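PDB 5J7O: major capsid protein from Faustovirus, which forms trimeric capsomers with a double jelly-roll fold, the building blocks that probably tile the icosahedral protein shell of this large double-stranded DNA virus. Local coordinates for residues E229-A234 / Q278-A283; E233-L238 / T272-T277; F341-V346 / Y367-T372; V420-V425 / Q439-V444; F446-L451 / I610-C615. All coordinates share one frame; numbering follows the deposited sequence.

Contact 1: residues E229-A234 / Q278-A283; sequences EVPVEA and QVVFGA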
# COMPACT_ATOMS: atom_id res chain seq x y z
N GLU B 229 3.05 9.28 -12.26
CA GLU B 229 1.61 9.15 -12.07
C GLU B 229 1.30 8.39 -10.79
O GLU B 229 2.09 7.55 -10.33
CB GLU B 229 0.98 8.44 -13.27
CG GLU B 229 1.46 7.02 -13.49
CD GLU B 229 0.99 6.43 -14.81
OE1 GLU B 229 0.34 7.17 -15.59
OE2 GLU B 229 1.26 5.25 -15.07
N VAL B 230 0.16 8.69 -10.20
CA VAL B 230 -0.28 8.12 -8.93
C VAL B 230 -1.47 7.21 -9.21
O VAL B 230 -2.38 7.61 -9.95
CB VAL B 230 -0.66 9.21 -7.91
CG1 VAL B 230 -1.12 8.59 -6.60
CG2 VAL B 230 0.52 10.14 -7.68
N PRO B 231 -1.51 6.00 -8.66
CA PRO B 231 -2.67 5.13 -8.87
C PRO B 231 -3.94 5.76 -8.32
O PRO B 231 -3.90 6.54 -7.36
CB PRO B 231 -2.31 3.85 -8.11
CG PRO B 231 -0.82 3.88 -7.99
CD PRO B 231 -0.45 5.33 -7.89
N VAL B 232 -5.07 5.43 -8.94
CA VAL B 232 -6.38 5.90 -8.50
C VAL B 232 -7.27 4.68 -8.31
O VAL B 232 -7.47 3.90 -9.24
CB VAL B 232 -7.01 6.88 -9.50
CG1 VAL B 232 -8.40 7.28 -9.04
CG2 VAL B 232 -6.12 8.11 -9.66
N GLU B 233 -7.80 4.53 -7.10
CA GLU B 233 -8.60 3.36 -6.74
C GLU B 233 -10.03 3.52 -7.23
O GLU B 233 -10.67 4.55 -6.97
CB GLU B 233 -8.56 3.15 -5.23
CG GLU B 233 -9.45 2.04 -4.72
CD GLU B 233 -9.40 1.94 -3.20
OE1 GLU B 233 -10.34 2.43 -2.54
OE2 GLU B 233 -8.42 1.38 -2.68
N ALA B 234 -10.54 2.51 -7.92
CA ALA B 234 -11.88 2.54 -8.48
C ALA B 234 -12.65 1.30 -8.04
O ALA B 234 -12.12 0.19 -8.06
CB ALA B 234 -11.84 2.61 -10.01
N GLN B 278 -7.22 -0.56 -9.54
CA GLN B 278 -6.46 0.68 -9.62
C GLN B 278 -6.22 1.04 -11.08
O GLN B 278 -5.91 0.17 -11.90
CB GLN B 278 -5.13 0.55 -8.88
CG GLN B 278 -5.28 0.17 -7.42
CD GLN B 278 -4.37 0.96 -6.51
OE1 GLN B 278 -4.82 1.61 -5.57
NE2 GLN B 278 -3.07 0.90 -6.78
N VAL B 279 -6.38 2.32 -11.39
CA VAL B 279 -6.13 2.83 -12.73
C VAL B 279 -5.14 3.98 -12.62
O VAL B 279 -5.08 4.69 -11.61
CB VAL B 279 -7.43 3.30 -13.43
CG1 VAL B 279 -8.38 2.12 -13.62
CG2 VAL B 279 -8.10 4.41 -12.63
N VAL B 280 -4.36 4.16 -13.68
CA VAL B 280 -3.46 5.29 -13.81
C VAL B 280 -3.78 5.98 -15.13
O VAL B 280 -4.17 5.35 -16.11
CB VAL B 280 -1.97 4.87 -13.75
CG1 VAL B 280 -1.63 4.34 -12.37
CG2 VAL B 280 -1.67 3.83 -14.82
N PHE B 281 -3.62 7.30 -15.14
CA PHE B 281 -3.87 8.09 -16.34
C PHE B 281 -3.06 9.38 -16.29
O PHE B 281 -3.58 10.49 -16.48
CB PHE B 281 -5.37 8.36 -16.52
CG PHE B 281 -6.08 8.83 -15.28
CD1 PHE B 281 -6.58 7.91 -14.36
CD2 PHE B 281 -6.26 10.18 -15.04
CE1 PHE B 281 -7.23 8.35 -13.22
CE2 PHE B 281 -6.91 10.62 -13.91
CZ PHE B 281 -7.40 9.70 -12.99
N GLY B 282 -1.76 9.26 -16.03
CA GLY B 282 -0.89 10.41 -15.93
C GLY B 282 0.21 10.46 -16.96
O GLY B 282 0.01 10.07 -18.12
N ALA B 283 1.39 10.93 -16.55
CA ALA B 283 2.47 11.19 -17.50
C ALA B 283 3.01 9.91 -18.12
O ALA B 283 3.53 9.95 -19.24
CB ALA B 283 3.60 11.96 -16.81
O HOH W 1 -3.23 9.22 -12.61
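E229 reaches across to the turn of 278-283, where its OE1 accepts the backbone N-H of G282 (N to OE1 3.0 Å). That N-H arrives on the anti side, 19° out of the carboxylate plane. With CG set between the backbone N and the carbonyl carbon (chi1 63°) and the chain extended beyond, the side chain crosses V280 at about a right angle, OE2 lying 3.3 Å from V280 CG2. V232 and V279 form an antiparallel hydrogen-bonded pair: V232 N lies 2.8 Å from V279 O, and V279 N 2.9 Å from V232 O. On the face carrying these valines, V232 CG2 approaches F281 CE1 at 3.7 Å. On the other, the amide end of Q278 lies against the P231 ring, NE2 to CB 3.3 Å. Where the ladder gives out, a water donates to V230 O and accepts from F281 N, above the centre of the F281 ring.

In the second shell, T285 OG1 also bonds E229 OE1, while OE2 forms a salt bridge with R274 of the second subunit. The arrangement is a two-stranded antiparallel ribbon; residues 278-280 also pair with a strand of that subunit, which continues the sheet across the trimer interface.

Contact 2: residues E233-L238 / T272-T277; sequences EAASNL and TARKLT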
# COMPACT_ATOMS: atom_id res chain seq x y z
N GLU B 233 -7.80 4.53 -7.10
CA GLU B 233 -8.60 3.36 -6.74
C GLU B 233 -10.03 3.52 -7.23
O GLU B 233 -10.67 4.55 -6.97
CB GLU B 233 -8.56 3.15 -5.23
CG GLU B 233 -9.45 2.04 -4.72
CD GLU B 233 -9.40 1.94 -3.20
OE1 GLU B 233 -10.34 2.43 -2.54
OE2 GLU B 233 -8.42 1.38 -2.68
N ALA B 234 -10.54 2.51 -7.92
CA ALA B 234 -11.88 2.54 -8.48
C ALA B 234 -12.65 1.30 -8.04
O ALA B 234 -12.12 0.19 -8.06
CB ALA B 234 -11.84 2.61 -10.01
N ALA B 235 -13.91 1.50 -7.65
CA ALA B 235 -14.77 0.43 -7.19
C ALA B 235 -15.74 0.02 -8.29
O ALA B 235 -16.14 0.83 -9.13
CB ALA B 235 -15.55 0.85 -5.94
N SER B 236 -16.12 -1.26 -8.28
CA SER B 236 -16.98 -1.83 -9.30
C SER B 236 -18.41 -1.95 -8.80
O SER B 236 -18.75 -1.54 -7.69
CB SER B 236 -16.46 -3.21 -9.72
OG SER B 236 -16.71 -4.17 -8.70
N ASN B 237 -19.26 -2.52 -9.65
CA ASN B 237 -20.57 -2.97 -9.20
C ASN B 237 -20.39 -4.10 -8.19
O ASN B 237 -19.32 -4.70 -8.07
CB ASN B 237 -21.41 -3.46 -10.38
CG ASN B 237 -21.61 -2.40 -11.44
OD1 ASN B 237 -21.65 -1.20 -11.14
ND2 ASN B 237 -21.75 -2.83 -12.69
N LEU B 238 -21.46 -4.37 -7.45
CA LEU B 238 -21.45 -5.51 -6.54
C LEU B 238 -21.21 -6.79 -7.32
O LEU B 238 -21.91 -7.08 -8.30
CB LEU B 238 -22.78 -5.59 -5.78
CG LEU B 238 -23.12 -4.42 -4.86
CD1 LEU B 238 -24.52 -4.58 -4.28
CD2 LEU B 238 -22.09 -4.30 -3.75
N THR B 272 -21.72 -9.68 0.68
CA THR B 272 -21.99 -8.74 -0.40
C THR B 272 -20.77 -7.84 -0.56
O THR B 272 -20.41 -7.12 0.38
CB THR B 272 -23.24 -7.90 -0.11
OG1 THR B 272 -24.38 -8.76 -0.02
CG2 THR B 272 -23.46 -6.88 -1.22
N ALA B 273 -20.14 -7.87 -1.73
CA ALA B 273 -18.84 -7.24 -1.90
C ALA B 273 -18.73 -6.53 -3.25
O ALA B 273 -19.39 -6.90 -4.23
CB ALA B 273 -17.71 -8.27 -1.78
N ARG B 274 -17.88 -5.51 -3.27
CA ARG B 274 -17.41 -4.86 -4.48
C ARG B 274 -15.93 -5.19 -4.68
O ARG B 274 -15.21 -5.50 -3.72
CB ARG B 274 -17.57 -3.34 -4.42
CG ARG B 274 -18.86 -2.83 -3.82
CD ARG B 274 -18.87 -1.31 -3.77
NE ARG B 274 -18.25 -0.77 -2.57
CZ ARG B 274 -17.82 0.48 -2.43
NH1 ARG B 274 -17.94 1.33 -3.45
NH2 ARG B 274 -17.28 0.89 -1.30
N LYS B 275 -15.48 -5.10 -5.92
CA LYS B 275 -14.06 -5.19 -6.22
C LYS B 275 -13.45 -3.80 -6.30
O LYS B 275 -14.11 -2.84 -6.71
CB LYS B 275 -13.82 -5.94 -7.53
CG LYS B 275 -14.21 -7.41 -7.50
CD LYS B 275 -14.10 -8.06 -8.87
CE LYS B 275 -12.66 -8.29 -9.28
NZ LYS B 275 -12.57 -9.06 -10.55
N LEU B 276 -12.20 -3.70 -5.89
CA LEU B 276 -11.40 -2.49 -6.08
C LEU B 276 -10.31 -2.78 -7.10
O LEU B 276 -9.57 -3.76 -6.96
CB LEU B 276 -10.77 -2.02 -4.76
CG LEU B 276 -11.68 -1.70 -3.57
CD1 LEU B 276 -10.86 -1.09 -2.45
CD2 LEU B 276 -12.82 -0.78 -3.98
N THR B 277 -10.23 -1.95 -8.13
CA THR B 277 -9.11 -1.97 -9.05
C THR B 277 -8.46 -0.60 -9.07
O THR B 277 -9.06 0.40 -8.66
CB THR B 277 -9.54 -2.37 -10.47
OG1 THR B 277 -8.39 -2.83 -11.20
CG2 THR B 277 -10.14 -1.19 -11.20
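L276 and A235 face each other as a non-hydrogen-bonded pair of the antiparallel two-stranded ribbon 232-240/273-280, whose sheet runs on into the third subunit. The two leucine methyls divide their work. CD2 lies on A235 CB at 3.7 Å, while CD1 meets the carboxylate end of E233, 3.4 Å from CD, the two side chains lying oblique to each other. On another side of the alanine methyl, R274 NH1 comes to 3.5 Å from A235 CB; the arginine reaches across toward the partner strand, and the bend at chi3 (-87°) sets its guanidinium obliquely beside that methyl. Its charge is met by a salt bridge from NH2 to E229 of the third subunit, and NE donates to T285 OG1 of that subunit. R274 CG packs on L238 CD2 at 3.5 Å, the side chains crossing at a slant; L238 CD2 also lies near T272 CG2.

A234 and T277 form the neighbouring hydrogen-bonded pair, with A234 N 2.7 Å from T277 O. The regular pattern changes at S236. Its backbone N still bonds K275 O, but the return bond from K275 N goes to S236 OG, at 3.2 Å. That hydroxyl donates to N237 O at 2.7 Å, in the carbonyl plane and on a lone pair.

Contact 3: residues F341-V346 / Y367-T372; sequences FLQTTV and YNRYTT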
# COMPACT_ATOMS: atom_id res chain seq x y z
N PHE B 341 -4.63 -1.14 -33.47
CA PHE B 341 -4.40 -2.47 -32.93
C PHE B 341 -4.34 -3.49 -34.05
O PHE B 341 -5.12 -3.42 -35.01
CB PHE B 341 -5.51 -2.86 -31.94
CG PHE B 341 -5.76 -1.83 -30.88
CD1 PHE B 341 -5.06 -1.85 -29.68
CD2 PHE B 341 -6.71 -0.83 -31.07
CE1 PHE B 341 -5.29 -0.90 -28.71
CE2 PHE B 341 -6.94 0.12 -30.10
CZ PHE B 341 -6.23 0.08 -28.91
N LEU B 342 -3.41 -4.43 -33.93
CA LEU B 342 -3.30 -5.54 -34.86
C LEU B 342 -4.21 -6.67 -34.39
O LEU B 342 -4.01 -7.23 -33.31
CB LEU B 342 -1.86 -6.03 -34.97
CG LEU B 342 -1.65 -7.29 -35.82
CD1 LEU B 342 -1.78 -6.97 -37.30
CD2 LEU B 342 -0.31 -7.94 -35.51
N GLN B 343 -5.21 -7.00 -35.20
CA GLN B 343 -6.14 -8.08 -34.89
C GLN B 343 -5.61 -9.38 -35.49
O GLN B 343 -5.45 -9.48 -36.71
CB GLN B 343 -7.54 -7.77 -35.43
CG GLN B 343 -8.54 -8.90 -35.25
CD GLN B 343 -9.93 -8.52 -35.72
OE1 GLN B 343 -10.16 -7.39 -36.16
NE2 GLN B 343 -10.86 -9.45 -35.62
N THR B 344 -5.34 -10.36 -34.64
CA THR B 344 -4.87 -11.68 -35.07
C THR B 344 -6.00 -12.68 -34.84
O THR B 344 -6.36 -12.96 -33.69
CB THR B 344 -3.61 -12.09 -34.31
OG1 THR B 344 -2.52 -11.24 -34.70
CG2 THR B 344 -3.25 -13.54 -34.60
N THR B 345 -6.54 -13.22 -35.92
CA THR B 345 -7.67 -14.14 -35.86
C THR B 345 -7.32 -15.45 -36.54
O THR B 345 -6.83 -15.46 -37.67
CB THR B 345 -8.92 -13.53 -36.51
OG1 THR B 345 -8.58 -13.03 -37.81
CG2 THR B 345 -9.47 -12.41 -35.66
N VAL B 346 -7.58 -16.56 -35.84
CA VAL B 346 -7.48 -17.90 -36.40
C VAL B 346 -8.86 -18.54 -36.33
O VAL B 346 -9.49 -18.56 -35.27
CB VAL B 346 -6.45 -18.76 -35.65
CG1 VAL B 346 -6.48 -20.19 -36.18
CG2 VAL B 346 -5.06 -18.17 -35.79
N TYR B 367 -16.91 -25.05 -35.53
CA TYR B 367 -16.22 -23.82 -35.87
C TYR B 367 -15.60 -23.24 -34.61
O TYR B 367 -16.22 -23.25 -33.54
CB TYR B 367 -17.17 -22.80 -36.53
CG TYR B 367 -16.59 -21.40 -36.65
CD1 TYR B 367 -15.87 -21.02 -37.78
CD2 TYR B 367 -16.79 -20.46 -35.65
CE1 TYR B 367 -15.35 -19.74 -37.89
CE2 TYR B 367 -16.27 -19.18 -35.75
CZ TYR B 367 -15.55 -18.83 -36.88
OH TYR B 367 -15.04 -17.56 -36.98
N ASN B 368 -14.38 -22.73 -34.74
CA ASN B 368 -13.69 -22.07 -33.64
C ASN B 368 -13.04 -20.80 -34.15
O ASN B 368 -12.50 -20.77 -35.26
CB ASN B 368 -12.62 -22.98 -33.01
CG ASN B 368 -13.22 -24.14 -32.24
OD1 ASN B 368 -13.71 -25.10 -32.83
ND2 ASN B 368 -13.17 -24.05 -30.91
N ARG B 369 -13.09 -19.74 -33.34
CA ARG B 369 -12.41 -18.49 -33.64
C ARG B 369 -11.54 -18.10 -32.46
O ARG B 369 -11.98 -18.16 -31.31
CB ARG B 369 -13.40 -17.37 -33.97
CG ARG B 369 -12.74 -16.01 -34.13
CD ARG B 369 -13.72 -14.96 -34.63
NE ARG B 369 -13.13 -13.62 -34.60
CZ ARG B 369 -13.67 -12.56 -35.17
NH1 ARG B 369 -14.82 -12.66 -35.83
NH2 ARG B 369 -13.07 -11.38 -35.09
N TYR B 370 -10.30 -17.70 -32.74
CA TYR B 370 -9.36 -17.24 -31.73
C TYR B 370 -8.87 -15.86 -32.15
O TYR B 370 -8.32 -15.71 -33.25
CB TYR B 370 -8.19 -18.21 -31.58
CG TYR B 370 -8.58 -19.65 -31.33
CD1 TYR B 370 -8.60 -20.17 -30.05
CD2 TYR B 370 -8.91 -20.49 -32.39
CE1 TYR B 370 -8.96 -21.49 -29.81
CE2 TYR B 370 -9.27 -21.81 -32.17
CZ TYR B 370 -9.29 -22.30 -30.88
OH TYR B 370 -9.64 -23.62 -30.66
N THR B 371 -9.07 -14.86 -31.29
CA THR B 371 -8.80 -13.47 -31.65
C THR B 371 -7.98 -12.79 -30.56
O THR B 371 -8.41 -12.74 -29.41
CB THR B 371 -10.11 -12.70 -31.88
OG1 THR B 371 -10.84 -13.32 -32.95
CG2 THR B 371 -9.81 -11.25 -32.24
N THR B 372 -6.82 -12.27 -30.94
CA THR B 372 -5.98 -11.46 -30.07
C THR B 372 -5.77 -10.09 -30.70
O THR B 372 -5.96 -9.90 -31.90
CB THR B 372 -4.62 -12.12 -29.81
OG1 THR B 372 -3.80 -12.02 -30.98
CG2 THR B 372 -4.79 -13.59 -29.44
O HOH W 2 -2.76 -9.34 -32.49
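T345 and T371, a non-hydrogen-bonded antiparallel pair, lie side by side, and their first torsions choose the touching branches: chi1 of 50° leaves T345 CG2 anti to its carbonyl carbon, whereas chi1 of -60° puts T371 OG1 in the equivalent place, 3.2 Å from that methyl. The T371 hydroxyl accepts R369 NE at 2.8 Å, nearly straight and in the guanidinium plane, which fixes the extended arginine along its own strand. R369 NH2 lies 3.0 Å from Q343 NE2, near the guanidinium plane, with amide and guanidinium planes 18° apart; as modelled these are two donors and not a hydrogen bond, so the orientation of the amide is doubtful. R369 also makes a cation-pi contact with Y486 of the third subunit.

The two strands run antiparallel at the centre of a mixed sheet, flanked by 149-158 and 503-521. Two hydrogen-bonded pairs, T344 with T372 and V346 with Y370, frame the T345-T371 pair, and V346 N reaches Y370 O at 2.8 Å.

On the face of T344 and T372 a water donates to L342 O (2.6 Å) and to T372 OG1, and also bonds T344 OG1. T372 OG1 has a further partner in G264 O of the third subunit.

Contact 4: residues V420-V425 / Q439-V444; sequences VYREQV and QLKWPV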
# COMPACT_ATOMS: atom_id res chain seq x y z
N VAL B 420 28.44 14.39 1.21
CA VAL B 420 28.62 14.62 -0.22
C VAL B 420 28.52 13.30 -0.96
O VAL B 420 28.88 12.24 -0.44
CB VAL B 420 29.97 15.30 -0.52
CG1 VAL B 420 29.91 16.78 -0.16
CG2 VAL B 420 31.09 14.62 0.25
N TYR B 421 28.01 13.36 -2.18
CA TYR B 421 27.91 12.19 -3.03
C TYR B 421 29.25 11.91 -3.71
O TYR B 421 29.97 12.83 -4.09
CB TYR B 421 26.82 12.38 -4.09
CG TYR B 421 25.44 12.58 -3.53
CD1 TYR B 421 24.63 11.50 -3.20
CD2 TYR B 421 24.93 13.86 -3.34
CE1 TYR B 421 23.36 11.68 -2.69
CE2 TYR B 421 23.66 14.05 -2.83
CZ TYR B 421 22.88 12.96 -2.50
OH TYR B 421 21.62 13.15 -1.99
N ARG B 422 29.57 10.62 -3.85
CA ARG B 422 30.79 10.19 -4.52
C ARG B 422 30.46 8.94 -5.32
O ARG B 422 30.30 7.86 -4.75
CB ARG B 422 31.91 9.94 -3.51
CG ARG B 422 32.83 11.13 -3.32
CD ARG B 422 33.60 11.41 -4.60
NE ARG B 422 34.39 12.63 -4.55
CZ ARG B 422 35.41 12.88 -5.36
NH1 ARG B 422 35.77 11.99 -6.28
NH2 ARG B 422 36.09 14.02 -5.26
N GLU B 423 30.38 9.10 -6.64
CA GLU B 423 29.82 8.09 -7.54
C GLU B 423 30.89 7.55 -8.47
O GLU B 423 31.78 8.28 -8.92
CB GLU B 423 28.66 8.69 -8.34
CG GLU B 423 28.37 8.00 -9.67
CD GLU B 423 27.26 8.68 -10.44
OE1 GLU B 423 26.34 9.25 -9.80
OE2 GLU B 423 27.30 8.66 -11.69
N GLN B 424 30.81 6.25 -8.76
CA GLN B 424 31.63 5.60 -9.77
C GLN B 424 30.78 4.57 -10.51
O GLN B 424 30.04 3.80 -9.89
CB GLN B 424 32.86 4.92 -9.17
CG GLN B 424 33.48 3.86 -10.07
CD GLN B 424 34.76 3.28 -9.50
OE1 GLN B 424 35.68 4.01 -9.14
NE2 GLN B 424 34.83 1.95 -9.43
N VAL B 425 30.90 4.56 -11.83
CA VAL B 425 30.19 3.61 -12.69
C VAL B 425 31.22 2.86 -13.51
O VAL B 425 31.92 3.46 -14.34
CB VAL B 425 29.17 4.31 -13.59
CG1 VAL B 425 28.43 3.29 -14.44
CG2 VAL B 425 28.19 5.12 -12.75
N GLN B 439 36.72 6.72 -6.62
CA GLN B 439 36.03 7.96 -6.25
C GLN B 439 36.12 8.24 -4.76
O GLN B 439 35.90 9.38 -4.34
CB GLN B 439 34.56 7.89 -6.68
CG GLN B 439 33.66 7.03 -5.80
CD GLN B 439 33.90 5.54 -5.97
OE1 GLN B 439 34.83 5.11 -6.64
NE2 GLN B 439 33.04 4.73 -5.35
N LEU B 440 36.44 7.24 -3.94
CA LEU B 440 36.39 7.38 -2.49
C LEU B 440 37.67 8.03 -1.98
O LEU B 440 38.76 7.48 -2.14
CB LEU B 440 36.17 6.02 -1.84
CG LEU B 440 34.90 5.32 -2.33
CD1 LEU B 440 34.61 4.06 -1.53
CD2 LEU B 440 33.73 6.28 -2.26
N LYS B 441 37.53 9.19 -1.35
CA LYS B 441 38.65 9.91 -0.75
C LYS B 441 38.46 10.22 0.73
O LYS B 441 39.45 10.52 1.40
CB LYS B 441 38.91 11.23 -1.49
CG LYS B 441 39.74 11.11 -2.75
CD LYS B 441 38.91 10.69 -3.94
CE LYS B 441 39.72 10.78 -5.23
NZ LYS B 441 38.89 10.47 -6.42
N TRP B 442 37.24 10.17 1.24
CA TRP B 442 36.89 10.66 2.57
C TRP B 442 36.16 9.57 3.33
O TRP B 442 35.82 8.53 2.76
CB TRP B 442 36.02 11.92 2.43
CG TRP B 442 36.72 13.02 1.69
CD1 TRP B 442 38.06 13.30 1.73
CD2 TRP B 442 36.14 13.96 0.79
NE1 TRP B 442 38.34 14.37 0.92
CE2 TRP B 442 37.18 14.80 0.33
CE3 TRP B 442 34.84 14.20 0.33
CZ2 TRP B 442 36.96 15.84 -0.57
CZ3 TRP B 442 34.62 15.23 -0.56
CH2 TRP B 442 35.68 16.04 -1.00
N PRO B 443 35.93 9.76 4.63
CA PRO B 443 35.19 8.74 5.40
C PRO B 443 33.83 8.46 4.78
O PRO B 443 33.10 9.38 4.41
CB PRO B 443 35.07 9.36 6.79
CG PRO B 443 36.22 10.26 6.89
CD PRO B 443 36.42 10.83 5.52
N VAL B 444 33.50 7.18 4.67
CA VAL B 444 32.28 6.73 4.00
C VAL B 444 31.31 6.21 5.06
O VAL B 444 31.66 5.34 5.86
CB VAL B 444 32.57 5.66 2.95
CG1 VAL B 444 31.28 5.18 2.30
CG2 VAL B 444 33.53 6.19 1.90
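R422 wraps over the backbone of Q439, its CD 3.1 Å from Q439 O. The bend at chi2 (-66°) folds the arginine across this carbonyl and carries the guanidinium on toward K441. There the cationic ends are close, NH1 to NZ 3.5 Å, a like-charge approach that is probably unfavourable in itself; K441 NZ is held by S438 O, while its CD lies over one guanidinium face. Any cation-pi attraction between R422 and the six-membered ring of W442 is long and weak.

Among the amides, the side chains of Q424 and Q439 cross at about a right angle, planes 59° apart. Their OE1 atoms are only 2.9 Å apart, two acceptors whose closeness probably costs energy. The partners of both amides lie outside the pair: Q424 OE1 accepts S438 N and its NE2 donates to L436 O, while Q439 NE2 donates to Q437 OE1.

Apolar packing is mainly at the other end, where V420 CG2 meets the edge of the W442 indole at CZ3, 3.7 Å away.

Residues 439-442 run back alongside 415-428, roughly antiparallel. Within this chain 415-428 is an edge strand of a four-stranded antiparallel sheet, consistent with a jelly-roll wall; Q439, L440 and W442 also touch its neighbour 607-620, while Y421 and E423 turn to helix 203-212.

Contact 5: residues F446-L451 / I610-C615; sequences FIYLGL and ISIAKC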
# COMPACT_ATOMS: atom_id res chain seq x y z
N PHE B 446 28.02 5.01 4.06
CA PHE B 446 27.42 3.86 3.39
C PHE B 446 27.54 4.06 1.89
O PHE B 446 27.95 5.13 1.41
CB PHE B 446 25.97 3.65 3.82
CG PHE B 446 25.17 4.92 3.93
CD1 PHE B 446 25.05 5.57 5.15
CD2 PHE B 446 24.54 5.46 2.83
CE1 PHE B 446 24.33 6.73 5.27
CE2 PHE B 446 23.81 6.63 2.94
CZ PHE B 446 23.70 7.27 4.16
N ILE B 447 27.18 3.02 1.14
CA ILE B 447 27.33 2.99 -0.31
C ILE B 447 26.10 2.35 -0.93
O ILE B 447 25.73 1.23 -0.56
CB ILE B 447 28.60 2.22 -0.74
CG1 ILE B 447 29.86 2.86 -0.14
CG2 ILE B 447 28.70 2.16 -2.26
CD1 ILE B 447 31.14 2.11 -0.45
N TYR B 448 25.47 3.05 -1.87
CA TYR B 448 24.43 2.45 -2.70
C TYR B 448 25.09 1.68 -3.84
O TYR B 448 25.99 2.20 -4.50
CB TYR B 448 23.49 3.52 -3.25
CG TYR B 448 22.91 4.47 -2.23
CD1 TYR B 448 23.41 5.76 -2.10
CD2 TYR B 448 21.85 4.09 -1.41
CE1 TYR B 448 22.88 6.64 -1.17
CE2 TYR B 448 21.32 4.97 -0.48
CZ TYR B 448 21.84 6.24 -0.37
OH TYR B 448 21.31 7.12 0.55
N LEU B 449 24.64 0.45 -4.07
CA LEU B 449 25.27 -0.42 -5.05
C LEU B 449 24.24 -1.01 -6.00
O LEU B 449 23.10 -1.27 -5.63
CB LEU B 449 26.04 -1.56 -4.36
CG LEU B 449 26.85 -2.49 -5.27
CD1 LEU B 449 27.94 -1.72 -6.00
CD2 LEU B 449 27.43 -3.66 -4.50
N GLY B 450 24.67 -1.22 -7.24
CA GLY B 450 23.84 -1.86 -8.24
C GLY B 450 24.67 -2.25 -9.45
O GLY B 450 25.73 -1.68 -9.71
N LEU B 451 24.16 -3.24 -10.18
CA LEU B 451 24.77 -3.71 -11.43
C LEU B 451 23.68 -3.64 -12.49
O LEU B 451 22.94 -4.61 -12.72
CB LEU B 451 25.33 -5.13 -11.27
CG LEU B 451 26.16 -5.69 -12.43
CD1 LEU B 451 27.35 -4.80 -12.73
CD2 LEU B 451 26.61 -7.11 -12.13
N ILE B 610 27.30 0.32 -10.51
CA ILE B 610 27.08 1.67 -10.02
C ILE B 610 27.32 1.68 -8.51
O ILE B 610 26.68 0.92 -7.77
CB ILE B 610 25.66 2.16 -10.35
CG1 ILE B 610 25.42 2.07 -11.86
CG2 ILE B 610 25.46 3.58 -9.85
CD1 ILE B 610 23.99 2.33 -12.26
N SER B 611 28.25 2.52 -8.07
CA SER B 611 28.60 2.64 -6.65
C SER B 611 28.58 4.12 -6.28
O SER B 611 29.41 4.90 -6.77
CB SER B 611 29.97 2.02 -6.37
OG SER B 611 30.45 2.40 -5.09
N ILE B 612 27.65 4.50 -5.41
CA ILE B 612 27.47 5.88 -4.99
C ILE B 612 27.57 5.92 -3.47
O ILE B 612 26.66 5.47 -2.77
CB ILE B 612 26.12 6.45 -5.46
CG1 ILE B 612 26.02 6.38 -6.98
CG2 ILE B 612 25.95 7.88 -4.97
CD1 ILE B 612 24.68 6.78 -7.52
N ALA B 613 28.68 6.46 -2.97
CA ALA B 613 28.92 6.52 -1.54
C ALA B 613 28.54 7.89 -0.99
O ALA B 613 28.65 8.91 -1.68
CB ALA B 613 30.38 6.23 -1.22
N LYS B 614 28.10 7.90 0.26
CA LYS B 614 27.84 9.13 1.01
C LYS B 614 29.00 9.35 1.97
O LYS B 614 29.15 8.60 2.94
CB LYS B 614 26.51 9.05 1.75
CG LYS B 614 25.29 9.03 0.84
CD LYS B 614 25.19 10.31 0.04
CE LYS B 614 24.98 11.51 0.95
NZ LYS B 614 23.75 11.37 1.77
N CYS B 615 29.82 10.35 1.68
CA CYS B 615 31.02 10.62 2.46
C CYS B 615 30.80 11.79 3.41
O CYS B 615 29.85 12.56 3.30
CB CYS B 615 32.20 10.91 1.53
SG CYS B 615 32.60 9.56 0.39
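G450 and I610 exchange two backbone bonds, I610 N to G450 O at 2.7 Å and G450 N to I610 O at 3.0 Å, the second more bent (138°). The next hydrogen-bonded pair, Y448 with I612, is joined in the same way; here Y448 N lies 2.8 Å from I612 O. K614 N then reaches F446 O at 3.0 Å.

Outside this ladder the side chains sort onto two faces. On one, F446 and K614 run side by side. The lysine chain is bent at chi2, chi3 and chi4, curling its methylenes by the F446 ring: K614 CG is 3.5 Å from F446 CE2, and CB makes an off-centre CH-pi contact. CG also lies 3.9 Å from Y448 CE1, so one methylene touches both rings. Y448 OH continues to H213, and I610 and I612 are covered by helix 203-212. On the other face, I447 splits its branches, CG1 against A613 CB at 3.6 Å and CG2 toward S611 OG, whose own polar partner is Q437. Strand 592-597 packs over I447, L449 and S611.

Both strands are inner members of the sheet 415-428/607-620/444-453/567-570, consistent with a jelly-roll wall. This ladder and those to the flanking strands 567-570 and 415-428 together bond the backbone groups, and mainly apolar groups line the two faces, which suits a buried position; K614 contributes chiefly its hydrocarbon part.

Overall arrangement
From the N terminus, the chain first passes through contacts 1 and 2, which are nested: both join strand 232-240 to strand 273-280, contact 2 closing the shorter inner loop and contact 1 the base of the same ribbon. Contact 3 follows in series, a hairpin-like closure of 20 residues about 30 Å from contact 1 between centres; all three touch the third subunit. Contacts 4 and 5, also in series, touch, with centres 8 Å apart, across the chain's centre from contacts 2 and 3. Contact 5 spans 158 residues to pair strands within the sheet 415-428/607-620/444-453/567-570, and contact 4 closes a short excursion, laying a loop against its 415-428 strand.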